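Local coordinates for flagellar brake protein YcgR (PDB 5Y6F) that acts as a flagellar brake that, on binding c-di-GMP, engages elements of the flagellar motor and slows swimming and swarming, at residues Q7-N12 / T107-Q112; A15-L20 / L44-D49; I28-S33 / I73-Q78. One frame throughout, in Å; residues are numbered along the deposited sequence.

Contact 1 (Q7-N12 / T107-Q112); sequences QFLKQN and TLWFVQ. With C2E (9,9'-[(2R,3R,3aS,5S,7aR,9R,10R,10aS,12S,14aR)-3,5,10,12-tetrahydroxy-5,12-dioxidooctahydro-2H,7H-difuro[3,2-d:3',2'-j][1,3,7,9,2,8]tetraoxadiphosphacyclododecine-2,9-diyl]bis(2-amino-1,9-dihydro-6H-purin-6-one)), chain D.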
loop_
_atom_site.group_PDB
_atom_site.type_symbol
_atom_site.label_atom_id
_atom_site.label_comp_id
_atom_site.label_asym_id
_atom_site.label_seq_id
_atom_site.Cartn_x
_atom_site.Cartn_y
_atom_site.Cartn_z
ATOM N N GLN A 7 -6.655 -4.838 17.858
ATOM C CA GLN A 7 -7.425 -5.911 17.217
ATOM C C GLN A 7 -6.669 -6.501 16.048
ATOM O O GLN A 7 -6.990 -7.613 15.611
ATOM C CB GLN A 7 -8.799 -5.427 16.706
ATOM C CG GLN A 7 -8.745 -4.411 15.529
ATOM C CD GLN A 7 -10.140 -3.792 15.201
ATOM O OE1 GLN A 7 -11.162 -4.451 15.344
ATOM N NE2 GLN A 7 -10.163 -2.519 14.787
ATOM N N PHE A 8 -5.679 -5.796 15.533
ATOM C CA PHE A 8 -4.925 -6.272 14.376
ATOM C C PHE A 8 -3.741 -7.155 14.725
ATOM O O PHE A 8 -3.100 -7.643 13.811
ATOM C CB PHE A 8 -4.385 -5.068 13.605
ATOM C CG PHE A 8 -5.464 -4.247 12.960
ATOM C CD1 PHE A 8 -6.596 -4.867 12.465
ATOM C CD2 PHE A 8 -5.387 -2.871 12.932
ATOM C CE1 PHE A 8 -7.619 -4.108 11.886
ATOM C CE2 PHE A 8 -6.375 -2.122 12.383
ATOM C CZ PHE A 8 -7.490 -2.745 11.843
ATOM N N LEU A 9 -3.411 -7.341 16.007
ATOM C CA LEU A 9 -2.189 -8.031 16.421
ATOM C C LEU A 9 -2.463 -9.528 16.508
ATOM O O LEU A 9 -3.338 -9.950 17.257
ATOM C CB LEU A 9 -1.724 -7.521 17.792
ATOM C CG LEU A 9 -0.451 -8.230 18.274
ATOM C CD1 LEU A 9 0.746 -7.771 17.433
ATOM C CD2 LEU A 9 -0.185 -7.982 19.767
ATOM N N LYS A 10 -1.758 -10.328 15.719
ATOM C CA LYS A 10 -1.896 -11.786 15.780
ATOM C C LYS A 10 -0.834 -12.363 16.702
ATOM O O LYS A 10 0.336 -12.017 16.564
ATOM C CB LYS A 10 -1.764 -12.367 14.373
ATOM C CG LYS A 10 -2.744 -11.728 13.391
ATOM C CD LYS A 10 -4.146 -12.369 13.479
ATOM C CE LYS A 10 -5.281 -11.351 13.560
ATOM N NZ LYS A 10 -5.220 -10.307 12.463
ATOM N N GLN A 11 -1.232 -13.232 17.641
ATOM C CA GLN A 11 -0.309 -13.808 18.620
ATOM C C GLN A 11 -0.372 -15.326 18.705
ATOM O O GLN A 11 0.571 -15.948 19.213
ATOM C CB GLN A 11 -0.587 -13.245 20.035
ATOM C CG GLN A 11 -0.826 -11.743 20.016
ATOM C CD GLN A 11 -0.960 -11.180 21.417
ATOM O OE1 GLN A 11 -2.016 -10.629 21.769
ATOM N NE2 GLN A 11 0.089 -11.349 22.242
ATOM N N ASN A 12 -1.468 -15.930 18.312
ATOM C CA ASN A 12 -1.534 -17.378 18.272
ATOM C C ASN A 12 -0.492 -17.883 17.261
ATOM O O ASN A 12 -0.411 -17.352 16.146
ATOM C CB ASN A 12 -2.979 -17.733 17.910
ATOM C CG ASN A 12 -3.260 -19.205 17.915
ATOM O OD1 ASN A 12 -3.325 -19.817 16.848
ATOM N ND2 ASN A 12 -3.497 -19.783 19.105
ATOM N N THR A 107 4.659 -12.550 17.122
ATOM C CA THR A 107 3.448 -11.765 16.864
ATOM C C THR A 107 3.614 -11.022 15.538
ATOM O O THR A 107 4.730 -10.783 15.090
ATOM C CB THR A 107 3.164 -10.727 17.967
ATOM O OG1 THR A 107 3.989 -9.568 17.748
ATOM C CG2 THR A 107 3.509 -11.246 19.371
ATOM N N LEU A 108 2.484 -10.656 14.941
ATOM C CA LEU A 108 2.470 -9.900 13.697
ATOM C C LEU A 108 1.213 -9.032 13.575
ATOM O O LEU A 108 0.158 -9.372 14.111
ATOM C CB LEU A 108 2.583 -10.841 12.495
ATOM C CG LEU A 108 1.508 -11.920 12.360
ATOM C CD1 LEU A 108 0.130 -11.294 12.210
ATOM C CD2 LEU A 108 1.813 -12.836 11.185
ATOM N N TRP A 109 1.337 -7.921 12.858
ATOM C CA TRP A 109 0.231 -7.022 12.598
ATOM C C TRP A 109 -0.389 -7.406 11.261
ATOM O O TRP A 109 0.324 -7.612 10.268
ATOM C CB TRP A 109 0.724 -5.575 12.528
ATOM C CG TRP A 109 1.236 -5.052 13.800
ATOM C CD1 TRP A 109 2.561 -4.882 14.143
ATOM C CD2 TRP A 109 0.469 -4.657 14.952
ATOM N NE1 TRP A 109 2.648 -4.334 15.411
ATOM C CE2 TRP A 109 1.390 -4.205 15.932
ATOM C CE3 TRP A 109 -0.897 -4.596 15.238
ATOM C CZ2 TRP A 109 0.981 -3.751 17.189
ATOM C CZ3 TRP A 109 -1.300 -4.114 16.476
ATOM C CH2 TRP A 109 -0.366 -3.715 17.431
ATOM N N PHE A 110 -1.701 -7.541 11.251
ATOM C CA PHE A 110 -2.455 -7.831 10.040
ATOM C C PHE A 110 -3.429 -6.656 9.938
ATOM O O PHE A 110 -4.488 -6.691 10.546
ATOM C CB PHE A 110 -3.174 -9.157 10.143
ATOM C CG PHE A 110 -3.759 -9.648 8.821
ATOM C CD1 PHE A 110 -2.920 -10.194 7.833
ATOM C CD2 PHE A 110 -5.133 -9.598 8.588
ATOM C CE1 PHE A 110 -3.417 -10.672 6.611
ATOM C CE2 PHE A 110 -5.671 -10.102 7.355
ATOM C CZ PHE A 110 -4.817 -10.625 6.371
ATOM N N VAL A 111 -3.041 -5.586 9.241
ATOM C CA VAL A 111 -3.692 -4.297 9.386
ATOM C C VAL A 111 -4.784 -4.114 8.328
ATOM O O VAL A 111 -4.516 -4.120 7.130
ATOM C CB VAL A 111 -2.665 -3.173 9.304
ATOM C CG1 VAL A 111 -3.377 -1.847 9.364
ATOM C CG2 VAL A 111 -1.546 -3.345 10.440
ATOM N N GLN A 112 -6.006 -3.905 8.770
ATOM C CA GLN A 112 -7.158 -3.791 7.879
ATOM C C GLN A 112 -8.003 -2.585 8.299
ATOM O O GLN A 112 -9.038 -2.764 8.915
ATOM C CB GLN A 112 -7.960 -5.087 7.975
ATOM C CG GLN A 112 -7.134 -6.323 7.601
ATOM C CD GLN A 112 -8.021 -7.548 7.572
ATOM O OE1 GLN A 112 -8.436 -8.028 8.603
ATOM N NE2 GLN A 112 -8.321 -8.036 6.375
HETATM P P1 C2E D . -1.279 2.132 -1.094
HETATM O O2P C2E D . -2.825 1.726 -1.016
HETATM O O1P C2E D . -0.852 2.319 -2.509
HETATM O "O5'" C2E D . -1.020 3.455 -0.221
HETATM C "C5'" C2E D . 0.288 4.080 -0.414
HETATM C "C4'" C2E D . 0.536 5.193 0.567
HETATM O "O4'" C2E D . -0.501 6.158 0.438
HETATM C "C3'" C2E D . 0.413 4.660 1.982
HETATM O "O3'" C2E D . 1.641 4.135 2.436
HETATM C "C2'" C2E D . 0.097 5.948 2.729
HETATM O "O2'" C2E D . 1.227 6.784 2.887
HETATM C "C1'" C2E D . -0.828 6.619 1.729
HETATM N N9 C2E D . -2.219 6.266 2.005
HETATM C C8 C2E D . -3.040 5.466 1.284
HETATM N N7 C2E D . -4.215 5.457 1.838
HETATM C C5 C2E D . -4.193 6.237 2.929
HETATM C C6 C2E D . -5.140 6.585 3.896
HETATM O O6 C2E D . -6.273 6.152 3.844
HETATM N N1 C2E D . -4.761 7.428 4.860
HETATM C C2 C2E D . -3.489 7.907 4.911
HETATM N N2 C2E D . -3.116 8.737 5.936
HETATM N N3 C2E D . -2.598 7.566 4.015
HETATM C C4 C2E D . -2.919 6.763 3.032
HETATM P P11 C2E D . 1.748 3.134 3.657
HETATM O O21 C2E D . 0.864 3.602 4.918
HETATM O O11 C2E D . 3.140 2.760 3.921
HETATM O O5A C2E D . 1.059 1.808 3.089
HETATM C C5A C2E D . 1.720 1.100 2.078
HETATM C C4A C2E D . 0.788 0.040 1.448
HETATM O O4A C2E D . 0.308 -0.893 2.419
HETATM C C3A C2E D . -0.457 0.692 0.901
HETATM O O3A C2E D . -0.267 1.077 -0.457
HETATM C C2A C2E D . -1.455 -0.487 0.943
HETATM O O2A C2E D . -1.101 -1.535 0.044
HETATM C C1A C2E D . -1.090 -1.145 2.242
HETATM N N91 C2E D . -1.897 -0.764 3.403
HETATM C C81 C2E D . -1.548 -0.021 4.482
HETATM N N71 C2E D . -2.509 0.009 5.318
HETATM C C51 C2E D . -3.556 -0.701 4.830
HETATM C C61 C2E D . -4.828 -1.014 5.319
HETATM O O61 C2E D . -5.138 -0.576 6.411
HETATM N N11 C2E D . -5.663 -1.758 4.537
HETATM C C21 C2E D . -5.217 -2.243 3.329
HETATM N N21 C2E D . -6.058 -3.053 2.593
HETATM N N31 C2E D . -3.983 -1.999 2.878
HETATM C C41 C2E D . -3.173 -1.226 3.598
#
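L9 lays a methyl over the indole of W109. Its CD1 stands 3.9 Å from the centroid of the six-membered ring of W109 and only 8° off the ring normal, which identifies a CH-pi contact over the face. The leucine reaches that position with CG opposite its own backbone N (chi1 179°), beside its carbonyl carbon. At the rim of the same indole, CB of F8 lies in the ring plane, 3.9 Å from CE3 of W109. The F8 ring is itself held between two layers: CA of V111, at 4.2 Å from the centroid of F8, and N of Q112 cover one face near the rim, and the aliphatic CG of Q7 covers the opposite one. On the opposite face of the sheet from L9, bends at chi2, chi3 and chi4 bring NZ of K10 to 3.3 Å from CB of F110.

The two backbones pair as an antiparallel ladder, with L9 and W109 as the non-hydrogen-bonded pair and K10 and L108 as the hydrogen-bonded one. N of K10 donates to O of L108 at 2.7 Å with an N-H...O angle of 171°, N of L108 returns a bond to O of K10 at 3.0 Å, and N of F110 donates to O of F8 at 2.9 Å. Farther out, Y4 meets W109 edge-to-face, while Q112 NE2 bonds to O of G79.

O of V111 lies 3.6 Å from C61 of the bound c-di-GMP, so strand 108-111 runs directly into the nucleotide pocket. The chemistry is thus divided: three main-chain bonds set the register of the edge strand 9-10, while the apolar contacts of L9, F8 and W109 pack it against its neighbour.

Contact 2 (A15-L20 / L44-D49); sequences AVLGVL and LAITPD
I46 meets L17 and L20 where helix 13-25 packs on the antiparallel sheet of the PilZN domain, a helix-on-sheet arrangement. The axes of helix 15-20 and strand 44-47 approach to 9.4 Å, and their directions differ by 163°, so the helix runs nearly antiparallel to the strand. L17 and L20 are three residues apart and both start toward the strand from one side of the helix; the bond from N of L20 to O of V16, at 3.2 Å, belongs to this turn.

The isoleucine carries the strand's side of the contact. Its CG1 is opposite the backbone N, which sends the longer branch out to the helix. As modelled, chi2 of 148° is off a staggered value and brings CD1 near both leucines, but one approach of that CD1, to CB of L20, is too short to be real, and the place of the methyl is therefore doubtful. L17 reaches I46 with CD2, which lies 3.7 Å from CD1 of I46 and equally close to its CG1. This leucine too is irregular, with chi1 at -112°, away from any staggered position; its chi2 puts CD1 anti to CA and leaves CD2 as the branch that meets the isoleucine. The same CD2 of L17 also passes 4.3 Å from N of P48.

L20 has an ordinary first torsion, its CG beside the backbone N, and it crosses I46 at about a right angle. CG of L20 sits 3.9 Å from CD1 of I46. L51 of the adjacent strand touches both L20 and I46, widening the apolar patch. The T47 side chain starts away from the helix and forms an ST turn, in which OG1 of T47 accepts from N of D49 at 3.1 Å.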
loop_
_atom_site.group_PDB
_atom_site.type_symbol
_atom_site.label_atom_id
_atom_site.label_comp_id
_atom_site.label_asym_id
_atom_site.label_seq_id
_atom_site.Cartn_x
_atom_site.Cartn_y
_atom_site.Cartn_z
ATOM N N ALA A 15 -1.998 -18.555 14.095
ATOM C CA ALA A 15 -2.404 -17.299 13.486
ATOM C C ALA A 15 -1.243 -16.644 12.743
ATOM O O ALA A 15 -1.322 -16.369 11.538
ATOM C CB ALA A 15 -2.950 -16.374 14.580
ATOM N N VAL A 16 -0.144 -16.393 13.454
ATOM C CA VAL A 16 1.040 -15.805 12.825
ATOM C C VAL A 16 1.467 -16.640 11.625
ATOM O O VAL A 16 1.840 -16.116 10.581
ATOM C CB VAL A 16 2.168 -15.682 13.869
ATOM C CG1 VAL A 16 3.469 -15.348 13.186
ATOM C CG2 VAL A 16 1.813 -14.615 14.893
ATOM N N LEU A 17 1.413 -17.958 11.763
ATOM C CA LEU A 17 1.893 -18.861 10.723
ATOM C C LEU A 17 0.983 -18.837 9.502
ATOM O O LEU A 17 1.461 -18.796 8.363
ATOM C CB LEU A 17 1.967 -20.270 11.287
ATOM C CG LEU A 17 3.238 -21.060 11.541
ATOM C CD1 LEU A 17 2.815 -22.503 11.857
ATOM C CD2 LEU A 17 4.192 -21.027 10.357
ATOM N N GLY A 18 -0.336 -18.913 9.722
ATOM C CA GLY A 18 -1.279 -18.750 8.621
ATOM C C GLY A 18 -0.956 -17.541 7.754
ATOM O O GLY A 18 -0.848 -17.651 6.530
ATOM N N VAL A 19 -0.789 -16.365 8.371
ATOM C CA VAL A 19 -0.517 -15.152 7.583
ATOM C C VAL A 19 0.763 -15.323 6.773
ATOM O O VAL A 19 0.829 -14.948 5.588
ATOM C CB VAL A 19 -0.441 -13.904 8.492
ATOM C CG1 VAL A 19 0.056 -12.675 7.688
ATOM C CG2 VAL A 19 -1.840 -13.590 9.089
ATOM N N LEU A 20 1.788 -15.899 7.395
ATOM C CA LEU A 20 3.072 -16.079 6.728
ATOM C C LEU A 20 2.959 -17.072 5.584
ATOM O O LEU A 20 3.423 -16.799 4.468
ATOM C CB LEU A 20 4.137 -16.525 7.727
ATOM C CG LEU A 20 4.517 -15.435 8.738
ATOM C CD1 LEU A 20 5.586 -15.912 9.725
ATOM C CD2 LEU A 20 4.950 -14.162 8.050
ATOM N N LEU A 44 10.572 -17.439 0.969
ATOM C CA LEU A 44 10.973 -18.577 0.166
ATOM C C LEU A 44 10.436 -19.874 0.740
ATOM O O LEU A 44 10.114 -20.813 0.005
ATOM C CB LEU A 44 12.496 -18.658 0.095
ATOM C CG LEU A 44 13.089 -17.564 -0.753
ATOM C CD1 LEU A 44 14.604 -17.650 -0.722
ATOM C CD2 LEU A 44 12.537 -17.712 -2.165
ATOM N N ALA A 45 10.367 -19.951 2.053
ATOM C CA ALA A 45 9.853 -21.138 2.705
ATOM C C ALA A 45 9.642 -20.783 4.164
ATOM O O ALA A 45 10.295 -19.872 4.700
ATOM C CB ALA A 45 10.810 -22.307 2.556
ATOM N N ILE A 46 8.707 -21.486 4.796
ATOM C CA ILE A 46 8.383 -21.218 6.191
ATOM C C ILE A 46 8.006 -22.523 6.864
ATOM O O ILE A 46 7.241 -23.318 6.312
ATOM C CB ILE A 46 7.255 -20.172 6.319
ATOM C CG1 ILE A 46 6.697 -20.198 7.737
ATOM C CG2 ILE A 46 6.163 -20.416 5.274
ATOM C CD1 ILE A 46 6.222 -18.860 8.211
ATOM N N THR A 47 8.566 -22.749 8.042
ATOM C CA THR A 47 8.136 -23.782 8.977
ATOM C C THR A 47 7.960 -23.146 10.347
ATOM O O THR A 47 8.383 -22.009 10.575
ATOM C CB THR A 47 9.159 -24.913 9.073
ATOM O OG1 THR A 47 10.146 -24.542 10.028
ATOM C CG2 THR A 47 9.841 -25.140 7.732
ATOM N N PRO A 48 7.313 -23.866 11.299
ATOM C CA PRO A 48 7.165 -23.314 12.653
ATOM C C PRO A 48 8.481 -22.815 13.250
ATOM O O PRO A 48 8.472 -21.920 14.096
ATOM C CB PRO A 48 6.593 -24.498 13.463
ATOM C CG PRO A 48 6.279 -25.602 12.461
ATOM C CD PRO A 48 6.463 -25.052 11.086
ATOM N N ASP A 49 9.618 -23.361 12.807
ATOM C CA ASP A 49 10.921 -23.021 13.369
ATOM C C ASP A 49 11.792 -22.138 12.473
ATOM O O ASP A 49 12.803 -21.619 12.959
ATOM C CB ASP A 49 11.706 -24.307 13.696
ATOM C CG ASP A 49 11.061 -25.132 14.812
ATOM O OD1 ASP A 49 9.887 -24.862 15.172
ATOM O OD2 ASP A 49 11.735 -26.046 15.339
#

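Contact 3 (I28-S33 / I73-Q78); sequences IPLRLS and ITAETQ. With C2E (9,9'-[(2R,3R,3aS,5S,7aR,9R,10R,10aS,12S,14aR)-3,5,10,12-tetrahydroxy-5,12-dioxidooctahydro-2H,7H-difuro[3,2-d:3',2'-j][1,3,7,9,2,8]tetraoxadiphosphacyclododecine-2,9-diyl]bis(2-amino-1,9-dihydro-6H-purin-6-one)), chain D.
Strands 29-33 and 73-77 are antiparallel neighbours in the PilZN sheet, and their ladder ends at the c-di-GMP pocket. R31 and T74 form a hydrogen-bonded pair: N of R31 donates to O of T74 at 3.0 Å with an angle of 174°, and N of T74 answers to O of R31 at 3.1 Å.

The extended R31 chain lays its guanidinium against the E76 carboxylate, the two planes 15° apart and stacked. NH1 of R31 is 3.6 Å from OE2 of E76, but that oxygen lies well above the guanidinium plane, so the salt bridge rests on charge alone. In that plane NH1 of R31 donates instead to a water at 2.9 Å, which also accepts from N of E76 and donates to O of P29. OE2 of E76 touches C4A of c-di-GMP at 3.4 Å. With an alanine at E76 the R31 charge is likely to lose its mate, and a gap would probably open beside the ligand ribose.

On the face opposite R31 and T74, I73 packs on L30 and L32, and A75 on L30 and I28. This is an antiparallel beta ladder with a hydrophobic face toward L23 of helix 13-25 and E76 contributing to the c-di-GMP pocket.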
loop_
_atom_site.group_PDB
_atom_site.type_symbol
_atom_site.label_atom_id
_atom_site.label_comp_id
_atom_site.label_asym_id
_atom_site.label_seq_id
_atom_site.Cartn_x
_atom_site.Cartn_y
_atom_site.Cartn_z
ATOM N N ILE A 28 4.154 -12.758 -2.198
ATOM C CA ILE A 28 4.075 -11.332 -1.894
ATOM C C ILE A 28 5.473 -10.790 -1.608
ATOM O O ILE A 28 6.147 -11.266 -0.688
ATOM C CB ILE A 28 3.182 -11.040 -0.678
ATOM C CG1 ILE A 28 1.741 -11.530 -0.879
ATOM C CG2 ILE A 28 3.161 -9.546 -0.438
ATOM C CD1 ILE A 28 1.096 -10.988 -2.157
ATOM N N PRO A 29 5.903 -9.741 -2.301
ATOM C CA PRO A 29 7.176 -9.097 -1.960
ATOM C C PRO A 29 7.209 -8.624 -0.517
ATOM O O PRO A 29 6.217 -8.139 0.027
ATOM C CB PRO A 29 7.232 -7.911 -2.931
ATOM C CG PRO A 29 6.399 -8.442 -4.183
ATOM C CD PRO A 29 5.237 -9.119 -3.466
ATOM N N LEU A 30 8.370 -8.760 0.103
ATOM C CA LEU A 30 8.590 -8.306 1.462
ATOM C C LEU A 30 9.535 -7.111 1.426
ATOM O O LEU A 30 10.513 -7.111 0.690
ATOM C CB LEU A 30 9.195 -9.418 2.314
ATOM C CG LEU A 30 8.514 -10.780 2.439
ATOM C CD1 LEU A 30 9.263 -11.511 3.504
ATOM C CD2 LEU A 30 7.012 -10.743 2.822
ATOM N N ARG A 31 9.259 -6.092 2.213
ATOM C CA ARG A 31 10.172 -4.963 2.301
ATOM C C ARG A 31 10.828 -5.078 3.664
ATOM O O ARG A 31 10.140 -4.986 4.680
ATOM C CB ARG A 31 9.452 -3.629 2.123
ATOM C CG ARG A 31 8.464 -3.639 0.958
ATOM C CD ARG A 31 8.132 -2.227 0.403
ATOM N NE ARG A 31 7.670 -2.265 -0.995
ATOM C CZ ARG A 31 6.676 -3.041 -1.443
ATOM N NH1 ARG A 31 6.033 -3.866 -0.603
ATOM N NH2 ARG A 31 6.326 -3.005 -2.732
ATOM N N LEU A 32 12.136 -5.365 3.682
ATOM C CA LEU A 32 12.919 -5.311 4.906
ATOM C C LEU A 32 13.470 -3.907 5.111
ATOM O O LEU A 32 14.081 -3.341 4.202
ATOM C CB LEU A 32 14.084 -6.303 4.865
ATOM C CG LEU A 32 13.761 -7.764 5.172
ATOM C CD1 LEU A 32 12.826 -8.225 4.140
ATOM C CD2 LEU A 32 15.050 -8.598 5.113
ATOM N N SER A 33 13.302 -3.378 6.324
ATOM C CA SER A 33 13.898 -2.106 6.729
ATOM C C SER A 33 14.564 -2.236 8.092
ATOM O O SER A 33 14.082 -2.955 8.972
ATOM C CB SER A 33 12.837 -1.035 6.800
ATOM O OG SER A 33 11.674 -1.664 7.319
ATOM N N ILE A 73 9.749 -6.016 8.763
ATOM C CA ILE A 73 9.300 -6.589 7.498
ATOM C C ILE A 73 7.836 -6.202 7.296
ATOM O O ILE A 73 6.984 -6.490 8.152
ATOM C CB ILE A 73 9.463 -8.114 7.503
ATOM C CG1 ILE A 73 10.957 -8.433 7.593
ATOM C CG2 ILE A 73 8.856 -8.711 6.258
ATOM C CD1 ILE A 73 11.266 -9.826 8.075
ATOM N N THR A 74 7.535 -5.553 6.179
ATOM C CA THR A 74 6.148 -5.250 5.830
ATOM C C THR A 74 5.801 -5.911 4.497
ATOM O O THR A 74 6.667 -6.090 3.626
ATOM C CB THR A 74 5.891 -3.740 5.739
ATOM O OG1 THR A 74 6.590 -3.222 4.607
ATOM C CG2 THR A 74 6.421 -3.002 6.974
ATOM N N ALA A 75 4.535 -6.300 4.339
ATOM C CA ALA A 75 4.073 -6.794 3.046
ATOM C C ALA A 75 2.674 -6.253 2.768
ATOM O O ALA A 75 1.853 -6.079 3.670
ATOM C CB ALA A 75 4.047 -8.331 2.990
ATOM N N GLU A 76 2.410 -6.009 1.519
ATOM C CA GLU A 76 1.155 -5.431 1.062
ATOM C C GLU A 76 0.363 -6.517 0.353
ATOM O O GLU A 76 0.752 -6.941 -0.727
ATOM C CB GLU A 76 1.463 -4.273 0.106
ATOM C CG GLU A 76 2.541 -3.333 0.680
ATOM C CD GLU A 76 2.979 -2.234 -0.270
ATOM O OE1 GLU A 76 2.629 -2.270 -1.488
ATOM O OE2 GLU A 76 3.681 -1.332 0.228
ATOM N N THR A 77 -0.709 -7.005 0.953
ATOM C CA THR A 77 -1.584 -7.962 0.272
ATOM C C THR A 77 -2.937 -7.326 0.058
ATOM O O THR A 77 -3.215 -6.235 0.557
ATOM C CB THR A 77 -1.772 -9.273 1.058
ATOM O OG1 THR A 77 -2.276 -8.980 2.381
ATOM C CG2 THR A 77 -0.460 -9.976 1.203
ATOM N N GLN A 78 -3.779 -8.052 -0.669
ATOM C CA GLN A 78 -5.161 -7.647 -0.911
ATOM C C GLN A 78 -5.947 -7.563 0.383
ATOM O O GLN A 78 -6.150 -8.583 1.057
ATOM C CB GLN A 78 -5.827 -8.649 -1.844
ATOM C CG GLN A 78 -7.273 -8.253 -2.153
ATOM C CD GLN A 78 -7.356 -6.907 -2.852
ATOM O OE1 GLN A 78 -6.479 -6.561 -3.642
ATOM N NE2 GLN A 78 -8.400 -6.135 -2.553
HETATM P P1 C2E D . -1.279 2.132 -1.094
HETATM O O2P C2E D . -2.825 1.726 -1.016
HETATM O O1P C2E D . -0.852 2.319 -2.509
HETATM O "O5'" C2E D . -1.020 3.455 -0.221
HETATM C "C5'" C2E D . 0.288 4.080 -0.414
HETATM C "C4'" C2E D . 0.536 5.193 0.567
HETATM O "O4'" C2E D . -0.501 6.158 0.438
HETATM C "C3'" C2E D . 0.413 4.660 1.982
HETATM O "O3'" C2E D . 1.641 4.135 2.436
HETATM C "C2'" C2E D . 0.097 5.948 2.729
HETATM O "O2'" C2E D . 1.227 6.784 2.887
HETATM C "C1'" C2E D . -0.828 6.619 1.729
HETATM N N9 C2E D . -2.219 6.266 2.005
HETATM C C8 C2E D . -3.040 5.466 1.284
HETATM N N7 C2E D . -4.215 5.457 1.838
HETATM C C5 C2E D . -4.193 6.237 2.929
HETATM C C6 C2E D . -5.140 6.585 3.896
HETATM O O6 C2E D . -6.273 6.152 3.844
HETATM N N1 C2E D . -4.761 7.428 4.860
HETATM C C2 C2E D . -3.489 7.907 4.911
HETATM N N2 C2E D . -3.116 8.737 5.936
HETATM N N3 C2E D . -2.598 7.566 4.015
HETATM C C4 C2E D . -2.919 6.763 3.032
HETATM P P11 C2E D . 1.748 3.134 3.657
HETATM O O21 C2E D . 0.864 3.602 4.918
HETATM O O11 C2E D . 3.140 2.760 3.921
HETATM O O5A C2E D . 1.059 1.808 3.089
HETATM C C5A C2E D . 1.720 1.100 2.078
HETATM C C4A C2E D . 0.788 0.040 1.448
HETATM O O4A C2E D . 0.308 -0.893 2.419
HETATM C C3A C2E D . -0.457 0.692 0.901
HETATM O O3A C2E D . -0.267 1.077 -0.457
HETATM C C2A C2E D . -1.455 -0.487 0.943
HETATM O O2A C2E D . -1.101 -1.535 0.044
HETATM C C1A C2E D . -1.090 -1.145 2.242
HETATM N N91 C2E D . -1.897 -0.764 3.403
HETATM C C81 C2E D . -1.548 -0.021 4.482
HETATM N N71 C2E D . -2.509 0.009 5.318
HETATM C C51 C2E D . -3.556 -0.701 4.830
HETATM C C61 C2E D . -4.828 -1.014 5.319
HETATM O O61 C2E D . -5.138 -0.576 6.411
HETATM N N11 C2E D . -5.663 -1.758 4.537
HETATM C C21 C2E D . -5.217 -2.243 3.329
HETATM N N21 C2E D . -6.058 -3.053 2.593
HETATM N N31 C2E D . -3.983 -1.999 2.878
HETATM C C41 C2E D . -3.173 -1.226 3.598
HETATM O O HOH W 1 4.440 -6.249 -0.545
#

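In the fold
All three contacts belong to one antiparallel sheet and the helix 13-25 that packs on it, in the N-terminal PilZN domain. Along the chain contact 1 closes the widest loop, with contacts 2 and 3 nested inside it and crossing each other. Their centres form a nearly even triangle, 14 to 15 Å apart. Contacts 1 and 2 touch directly, V16 and V19 of the helix meeting L108 and F110. Contacts 1 and 3 both reach c-di-GMP; contact 2 lies apart from it. The pocket also draws on PilZ residues such as R114, R118 and R208, so c-di-GMP sits between the two domains, consistent with its tighter binding to the whole protein than to the PilZ domain alone.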